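Side-chain contacts in putative exported protein (Bordetella parapertussis, PDB 3OCJ), which is of unknown function but has a domain of the S-adenosylmethionine-dependent methyltransferase family, is probably a methyltransferase, and holds palmitic acid among its helices: residues Ala52-Gly57 / Pro86-Phe91; Pro37-Ala42 / Asp246-Gln251; Ala17-Met22 / Leu56-Leu61. All blocks are in the same frame, centred on the assembly; numbering follows the deposited sequence.

In the fold
All three contacts lie in the helical part of the protein; contacts 1 and 3 form wholly within the first hundred residues, whereas contact 2 sets the approach to helix 41-53 against helix 247-261. Contacts 1 and 3 share helix 55-63 and meet the same palmitic acid; the A52 carbonyl of contact 1 also receives the R58 guanidinium of contact 3. Contact 1, at the start of that helix, is polar and bridged by water, with a buried serine at its centre. Contact 3, further along, is mainly apolar, with L61 buried. Contact 2 is the most peripheral, its centre about 25 Å from the chain's; apart from buried F39, it relies on exposed or partly exposed side chains.

Contact 1: residues Ala52-Gly57 / Pro86-Phe91; sequences AESELG and PLERVF. With PLM (palmitic acid), chain D.
S54 and E88 join the start of helix 55-63 to helix 86-94 through a serine N-cap whose hydroxyl serves both helices. As an acceptor, S54 OG takes the N-H of G57 at an N-to-O distance of 3.0 Å, in a nearly straight bond (168°). As a donor, S54 OG reaches E88 OE2 at 2.7 Å, coming from above the carboxylate plane, 43° out of it. E88 can span the gap because its chain is extended throughout, with CG trans to the backbone N (chi1 -176°).

Water extends this polar link. Two water molecules each donate to E88 OE2 at 2.7 Å, one accepting from E55 N and the other from L56 N, so OE2 receives three hydrogen bonds. Connected in this way to the first N-H groups of a helix, the carboxylate is probably stabilised as an anion. Its other oxygen, OE1, accepts from A85 N and from a third water, which bonds weakly to E53 O.

The apolar part of the site is supplied by palmitic acid, whose tail ends between the two segments. F91 CB lies 3.5 Å from its CE and G57 CA 3.6 Å from its CF, while L56 lies along the same chain. The terminal carbon CG of the acid stops 3.6 Å from S54 OG, the same hydroxyl that caps the helix.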
# COMPACT_ATOMS: atom_id res chain seq x y z
N ALA A 52 19.07 -6.02 -6.64
CA ALA A 52 20.02 -4.92 -6.66
C ALA A 52 20.14 -4.26 -8.03
O ALA A 52 20.57 -3.11 -8.13
CB ALA A 52 21.39 -5.39 -6.17
N GLU A 53 19.78 -4.99 -9.08
CA GLU A 53 19.84 -4.47 -10.44
C GLU A 53 18.59 -3.70 -10.83
O GLU A 53 18.56 -3.03 -11.86
CB GLU A 53 20.08 -5.61 -11.44
CG GLU A 53 21.48 -6.17 -11.40
CD GLU A 53 22.53 -5.12 -11.68
OE1 GLU A 53 22.40 -4.42 -12.71
OE2 GLU A 53 23.47 -4.98 -10.88
N SER A 54 17.57 -3.77 -9.98
CA SER A 54 16.27 -3.16 -10.24
C SER A 54 16.12 -1.84 -9.50
O SER A 54 16.50 -1.75 -8.33
CB SER A 54 15.16 -4.13 -9.80
OG SER A 54 13.91 -3.48 -9.65
N GLU A 55 15.55 -0.83 -10.15
CA GLU A 55 15.30 0.42 -9.44
C GLU A 55 14.39 0.20 -8.23
O GLU A 55 14.67 0.68 -7.13
CB GLU A 55 14.68 1.47 -10.36
CG GLU A 55 15.60 1.97 -11.46
CD GLU A 55 14.96 3.08 -12.27
OE1 GLU A 55 13.74 3.01 -12.53
OE2 GLU A 55 15.68 4.02 -12.66
N LEU A 56 13.28 -0.52 -8.42
CA LEU A 56 12.38 -0.81 -7.32
C LEU A 56 13.06 -1.69 -6.27
O LEU A 56 12.92 -1.48 -5.06
CB LEU A 56 11.10 -1.48 -7.83
CG LEU A 56 10.13 -1.93 -6.74
CD1 LEU A 56 9.83 -0.79 -5.77
CD2 LEU A 56 8.85 -2.48 -7.36
N GLY A 57 13.81 -2.68 -6.74
CA GLY A 57 14.53 -3.58 -5.87
C GLY A 57 15.50 -2.85 -4.96
O GLY A 57 15.57 -3.15 -3.77
N PRO A 86 14.33 -9.75 -16.60
CA PRO A 86 13.51 -10.96 -16.45
C PRO A 86 13.06 -11.22 -15.01
O PRO A 86 11.87 -11.40 -14.75
CB PRO A 86 14.43 -12.07 -16.98
CG PRO A 86 15.30 -11.37 -17.99
CD PRO A 86 15.54 -10.00 -17.41
N LEU A 87 13.99 -11.23 -14.06
CA LEU A 87 13.64 -11.52 -12.67
C LEU A 87 12.79 -10.39 -12.08
O LEU A 87 11.81 -10.63 -11.36
CB LEU A 87 14.90 -11.70 -11.83
CG LEU A 87 14.77 -12.45 -10.51
CD1 LEU A 87 14.15 -13.82 -10.75
CD2 LEU A 87 16.14 -12.59 -9.86
N GLU A 88 13.18 -9.17 -12.38
CA GLU A 88 12.43 -7.99 -11.98
C GLU A 88 10.96 -8.12 -12.39
O GLU A 88 10.06 -7.81 -11.62
CB GLU A 88 13.05 -6.76 -12.65
CG GLU A 88 12.44 -5.44 -12.25
CD GLU A 88 13.17 -4.26 -12.88
OE1 GLU A 88 13.71 -4.39 -13.99
OE2 GLU A 88 13.22 -3.19 -12.24
N ARG A 89 10.72 -8.60 -13.61
CA ARG A 89 9.35 -8.75 -14.09
C ARG A 89 8.58 -9.83 -13.30
O ARG A 89 7.39 -9.67 -13.02
CB ARG A 89 9.30 -9.02 -15.60
CG ARG A 89 7.87 -9.06 -16.15
CD ARG A 89 7.84 -9.24 -17.68
NE ARG A 89 8.44 -8.12 -18.41
CZ ARG A 89 7.82 -6.98 -18.67
NH1 ARG A 89 6.58 -6.78 -18.23
NH2 ARG A 89 8.45 -6.01 -19.34
N VAL A 90 9.25 -10.91 -12.92
CA VAL A 90 8.64 -11.91 -12.06
C VAL A 90 8.21 -11.29 -10.73
O VAL A 90 7.10 -11.54 -10.23
CB VAL A 90 9.57 -13.10 -11.79
CG1 VAL A 90 8.94 -14.06 -10.79
CG2 VAL A 90 9.87 -13.83 -13.10
N PHE A 91 9.07 -10.46 -10.15
CA PHE A 91 8.72 -9.76 -8.91
C PHE A 91 7.50 -8.85 -9.09
O PHE A 91 6.60 -8.81 -8.24
CB PHE A 91 9.90 -8.94 -8.39
CG PHE A 91 11.13 -9.76 -8.06
CD1 PHE A 91 11.01 -11.08 -7.65
CD2 PHE A 91 12.39 -9.19 -8.12
CE1 PHE A 91 12.14 -11.82 -7.33
CE2 PHE A 91 13.52 -9.92 -7.80
CZ PHE A 91 13.40 -11.24 -7.41
C1 PLM D . 2.52 -0.49 0.80
O1 PLM D . 1.48 -0.26 0.16
O2 PLM D . 3.19 0.49 1.21
C2 PLM D . 3.00 -1.90 1.10
C3 PLM D . 2.24 -2.98 0.33
C4 PLM D . 3.00 -4.30 0.50
C5 PLM D . 2.23 -5.51 -0.02
C6 PLM D . 2.06 -5.48 -1.54
C7 PLM D . 3.29 -4.97 -2.28
C8 PLM D . 4.49 -5.91 -2.17
C9 PLM D . 5.63 -5.30 -2.99
CA PLM D . 6.71 -6.30 -3.35
CB PLM D . 7.45 -5.82 -4.59
CC PLM D . 8.80 -6.50 -4.75
CD PLM D . 9.52 -5.96 -5.97
CE PLM D . 10.94 -6.52 -6.03
CF PLM D . 11.85 -5.69 -6.92
CG PLM D . 11.36 -5.63 -8.36
O HOH W 1 16.59 -4.69 -13.47
O HOH W 2 14.97 -1.21 -13.00
O HOH W 3 11.88 -1.16 -11.17

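Contact 2: residues Pro37-Ala42 / Asp246-Gln251; sequences PGFDVA and DPHDLQ
F39 and H248 meet through two different choices of first torsion. In F39 the ring carbon CG is opposite the carbonyl carbon (chi1 -53°), and the ring's far end approaches helix 247-261. In H248 it is the backbone N that CG faces away from (chi1 174°), which carries the imidazole out to meet the phenyl ring. The closest pair is F39 CZ and H248 CE1, 3.6 Å apart. With ring centroids 5.4 Å apart and planes inclined at 33°, the two rings meet obliquely.

Q251, one turn further along the helix, meets F39 at the edge of its ring: Q251 CB sits near the ring plane, 4.0 Å from F39 CE2. Beyond CB the side chain turns away from the phenyl to the P37 side, where Q251 NE2 comes within 4.1 Å of P37 O. No hydrogen bond crosses between the two segments, which are held by van der Waals contact. Between P37 and F39, G38 adopts backbone angles suited to glycine, with a positive phi.

Both segments include a capped helix start. D246 is the N-cap of helix 247-261, its OD2 accepting from D249 N at 2.9 Å through the lone pair directed away from the other oxygen. D249 OD1 lies in the plane of the H248 ring at its edge and forms a salt bridge with R94. D40 likewise caps helix 41-53 by accepting from R43 N.

F39 extends this junction along helix 247-261 by touching L252 and L255. V41 packs on I30 and L31 of helix 15-33, so the contact joins the N-terminal helices to the helix that follows strand 221-226 of the Rossmann-like methyltransferase sheet in chain order.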
# COMPACT_ATOMS: atom_id res chain seq x y z
N PRO A 37 14.06 -24.79 0.68
CA PRO A 37 13.40 -25.62 -0.34
C PRO A 37 13.15 -24.84 -1.63
O PRO A 37 12.42 -23.85 -1.61
CB PRO A 37 12.08 -25.99 0.33
CG PRO A 37 12.35 -25.92 1.79
CD PRO A 37 13.34 -24.80 1.96
N GLY A 38 13.75 -25.28 -2.73
CA GLY A 38 13.53 -24.66 -4.02
C GLY A 38 14.58 -23.63 -4.43
O GLY A 38 14.69 -23.30 -5.61
N PHE A 39 15.34 -23.15 -3.46
CA PHE A 39 16.34 -22.12 -3.71
C PHE A 39 17.63 -22.37 -2.92
O PHE A 39 17.68 -22.10 -1.72
CB PHE A 39 15.79 -20.74 -3.34
CG PHE A 39 14.47 -20.42 -3.98
CD1 PHE A 39 14.41 -19.77 -5.20
CD2 PHE A 39 13.28 -20.78 -3.36
CE1 PHE A 39 13.20 -19.48 -5.79
CE2 PHE A 39 12.06 -20.49 -3.94
CZ PHE A 39 12.02 -19.84 -5.16
N ASP A 40 18.66 -22.89 -3.59
CA ASP A 40 19.94 -23.07 -2.92
C ASP A 40 20.65 -21.72 -2.78
O ASP A 40 20.14 -20.70 -3.27
CB ASP A 40 20.83 -24.13 -3.60
CG ASP A 40 21.21 -23.78 -5.04
OD1 ASP A 40 21.03 -22.62 -5.46
OD2 ASP A 40 21.71 -24.68 -5.75
N VAL A 41 21.78 -21.72 -2.09
CA VAL A 41 22.52 -20.48 -1.81
C VAL A 41 22.83 -19.68 -3.08
O VAL A 41 22.62 -18.46 -3.13
CB VAL A 41 23.83 -20.77 -1.04
CG1 VAL A 41 24.80 -19.60 -1.15
CG2 VAL A 41 23.52 -21.08 0.42
N ALA A 42 23.33 -20.37 -4.10
CA ALA A 42 23.65 -19.72 -5.37
C ALA A 42 22.42 -19.04 -5.97
O ALA A 42 22.50 -17.92 -6.45
CB ALA A 42 24.23 -20.73 -6.36
N ASP A 246 -0.20 -19.56 -5.94
CA ASP A 246 0.75 -20.49 -6.54
C ASP A 246 1.82 -20.85 -5.51
O ASP A 246 2.48 -19.96 -4.96
CB ASP A 246 1.39 -19.90 -7.79
CG ASP A 246 2.39 -20.84 -8.43
OD1 ASP A 246 1.97 -21.71 -9.23
OD2 ASP A 246 3.59 -20.76 -8.11
N PRO A 247 2.01 -22.15 -5.24
CA PRO A 247 2.97 -22.51 -4.18
C PRO A 247 4.40 -22.03 -4.45
O PRO A 247 5.05 -21.57 -3.52
CB PRO A 247 2.89 -24.04 -4.15
CG PRO A 247 1.52 -24.36 -4.65
CD PRO A 247 1.23 -23.32 -5.70
N HIS A 248 4.88 -22.14 -5.68
CA HIS A 248 6.25 -21.74 -5.96
C HIS A 248 6.41 -20.23 -5.83
O HIS A 248 7.40 -19.75 -5.27
CB HIS A 248 6.71 -22.17 -7.35
CG HIS A 248 8.06 -21.63 -7.71
ND1 HIS A 248 9.23 -22.27 -7.36
CD2 HIS A 248 8.43 -20.48 -8.33
CE1 HIS A 248 10.26 -21.55 -7.78
NE2 HIS A 248 9.80 -20.47 -8.37
N ASP A 249 5.45 -19.48 -6.37
CA ASP A 249 5.54 -18.03 -6.30
C ASP A 249 5.46 -17.54 -4.86
O ASP A 249 6.09 -16.55 -4.50
CB ASP A 249 4.49 -17.35 -7.17
CG ASP A 249 4.66 -17.67 -8.64
OD1 ASP A 249 5.79 -18.02 -9.05
OD2 ASP A 249 3.67 -17.56 -9.39
N LEU A 250 4.69 -18.23 -4.02
CA LEU A 250 4.67 -17.90 -2.60
C LEU A 250 6.03 -18.18 -1.95
O LEU A 250 6.53 -17.37 -1.16
CB LEU A 250 3.55 -18.65 -1.87
CG LEU A 250 3.48 -18.36 -0.37
CD1 LEU A 250 3.21 -16.87 -0.10
CD2 LEU A 250 2.40 -19.22 0.27
N GLN A 251 6.63 -19.33 -2.27
CA GLN A 251 7.96 -19.65 -1.74
C GLN A 251 8.96 -18.57 -2.14
O GLN A 251 9.76 -18.11 -1.33
CB GLN A 251 8.45 -21.01 -2.24
CG GLN A 251 7.67 -22.18 -1.68
CD GLN A 251 8.21 -23.52 -2.16
OE1 GLN A 251 8.48 -23.70 -3.35
NE2 GLN A 251 8.38 -24.46 -1.23

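Contact 3: residues Ala17-Met22 / Leu56-Leu61; sequences ADLAGM and LGRFLL. With PLM (palmitic acid), chain D.
L19 and the selenomethionine M22, one turn apart on helix 15-33, carry its side of the contact with helix 55-63. The two methyls of L19 divide the work: CD2 rests on the aliphatic part of R58, 3.5 Å from R58 CD, while CD1 lies 4.0 Å from L61 CB. M22 meets L61 with CB, CG and the end methyl CE, the chain bending at chi2 (-58°) and chi3 (-81°) so that it curls round a backbone carbonyl. Its CE lies 3.2 Å from L61 O, a tight carbon-to-oxygen contact, with CG at 3.5 Å from the same oxygen.

A second shell positions these groups. The guanidinium of R58 is drawn towards the end of helix 41-53, where NH1 bonds to A52 O, leaving its methylenes for L19. L61 packs on L48 and L51 of helix 41-53, and L19 also touches L62.

Away from L19, helix 55-63 turns L56 and L60 to palmitic acid, L60 CD1 lying 3.6 Å from its CC. The short segments cross at 79° with axes 9.9 Å apart: a nearly perpendicular helix pair in the helical region beside the Rossmann-like methyltransferase sheet, with helix 55-63 between helix 15-33 and the palmitic acid.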
# COMPACT_ATOMS: atom_id res chain seq x y z
N ALA A 17 26.11 4.19 -1.01
CA ALA A 17 26.91 3.65 0.09
C ALA A 17 26.03 2.82 1.03
O ALA A 17 26.40 1.71 1.43
CB ALA A 17 27.59 4.78 0.87
N ASP A 18 24.87 3.35 1.40
CA ASP A 18 23.95 2.59 2.24
C ASP A 18 23.45 1.34 1.53
O ASP A 18 23.31 0.28 2.15
CB ASP A 18 22.77 3.46 2.68
CG ASP A 18 23.16 4.46 3.75
OD1 ASP A 18 23.82 4.05 4.72
OD2 ASP A 18 22.80 5.64 3.62
N LEU A 19 23.21 1.44 0.22
CA LEU A 19 22.75 0.28 -0.53
C LEU A 19 23.76 -0.86 -0.47
O LEU A 19 23.40 -2.01 -0.26
CB LEU A 19 22.46 0.64 -1.99
CG LEU A 19 22.09 -0.56 -2.87
CD1 LEU A 19 20.75 -1.18 -2.44
CD2 LEU A 19 22.06 -0.13 -4.33
N ALA A 20 25.04 -0.54 -0.67
CA ALA A 20 26.05 -1.58 -0.62
C ALA A 20 26.01 -2.30 0.72
O ALA A 20 26.21 -3.51 0.79
CB ALA A 20 27.44 -0.99 -0.86
N GLY A 21 25.75 -1.54 1.79
CA GLY A 21 25.63 -2.12 3.12
C GLY A 21 24.43 -3.05 3.24
O GLY A 21 24.52 -4.15 3.79
N MSE A 22 23.28 -2.60 2.73
CA MSE A 22 22.07 -3.44 2.79
C MSE A 22 22.24 -4.72 1.98
O MSE A 22 21.76 -5.78 2.38
CB MSE A 22 20.85 -2.65 2.32
CG MSE A 22 20.57 -1.42 3.17
SE MSE A 22 20.29 -1.78 5.09
CE MSE A 22 18.42 -2.33 5.05
N LEU A 56 13.28 -0.52 -8.42
CA LEU A 56 12.38 -0.81 -7.32
C LEU A 56 13.06 -1.69 -6.27
O LEU A 56 12.92 -1.48 -5.06
CB LEU A 56 11.10 -1.48 -7.83
CG LEU A 56 10.13 -1.93 -6.74
CD1 LEU A 56 9.83 -0.79 -5.77
CD2 LEU A 56 8.85 -2.48 -7.36
N GLY A 57 13.81 -2.68 -6.74
CA GLY A 57 14.53 -3.58 -5.87
C GLY A 57 15.50 -2.85 -4.96
O GLY A 57 15.57 -3.15 -3.77
N ARG A 58 16.25 -1.91 -5.53
CA ARG A 58 17.18 -1.11 -4.75
C ARG A 58 16.45 -0.26 -3.72
O ARG A 58 16.89 -0.15 -2.57
CB ARG A 58 18.04 -0.22 -5.65
CG ARG A 58 19.03 -0.98 -6.49
CD ARG A 58 20.01 -0.05 -7.19
NE ARG A 58 19.39 0.72 -8.27
CZ ARG A 58 19.29 0.30 -9.52
NH1 ARG A 58 19.72 -0.91 -9.86
NH2 ARG A 58 18.74 1.08 -10.44
N PHE A 59 15.33 0.33 -4.13
CA PHE A 59 14.55 1.15 -3.21
C PHE A 59 14.08 0.30 -2.01
O PHE A 59 14.15 0.73 -0.86
CB PHE A 59 13.34 1.78 -3.91
CG PHE A 59 12.61 2.79 -3.06
CD1 PHE A 59 12.92 4.14 -3.15
CD2 PHE A 59 11.65 2.38 -2.16
CE1 PHE A 59 12.27 5.07 -2.35
CE2 PHE A 59 10.99 3.32 -1.35
CZ PHE A 59 11.31 4.66 -1.46
N LEU A 60 13.62 -0.91 -2.29
CA LEU A 60 13.16 -1.80 -1.23
C LEU A 60 14.30 -2.28 -0.34
O LEU A 60 14.13 -2.35 0.87
CB LEU A 60 12.41 -2.99 -1.82
CG LEU A 60 11.05 -2.59 -2.40
CD1 LEU A 60 10.49 -3.70 -3.28
CD2 LEU A 60 10.08 -2.22 -1.28
N LEU A 61 15.46 -2.59 -0.92
CA LEU A 61 16.59 -3.01 -0.10
C LEU A 61 16.98 -1.90 0.87
O LEU A 61 17.30 -2.17 2.02
CB LEU A 61 17.79 -3.37 -0.98
CG LEU A 61 17.69 -4.74 -1.66
CD1 LEU A 61 18.66 -4.81 -2.83
CD2 LEU A 61 17.96 -5.85 -0.66
C1 PLM D . 2.52 -0.49 0.80
O1 PLM D . 1.48 -0.26 0.16
O2 PLM D . 3.19 0.49 1.21
C2 PLM D . 3.00 -1.90 1.10
C3 PLM D . 2.24 -2.98 0.33
C4 PLM D . 3.00 -4.30 0.50
C5 PLM D . 2.23 -5.51 -0.02
C6 PLM D . 2.06 -5.48 -1.54
C7 PLM D . 3.29 -4.97 -2.28
C8 PLM D . 4.49 -5.91 -2.17
C9 PLM D . 5.63 -5.30 -2.99
CA PLM D . 6.71 -6.30 -3.35
CB PLM D . 7.45 -5.82 -4.59
CC PLM D . 8.80 -6.50 -4.75
CD PLM D . 9.52 -5.96 -5.97
CE PLM D . 10.94 -6.52 -6.03
CF PLM D . 11.85 -5.69 -6.92
CG PLM D . 11.36 -5.63 -8.36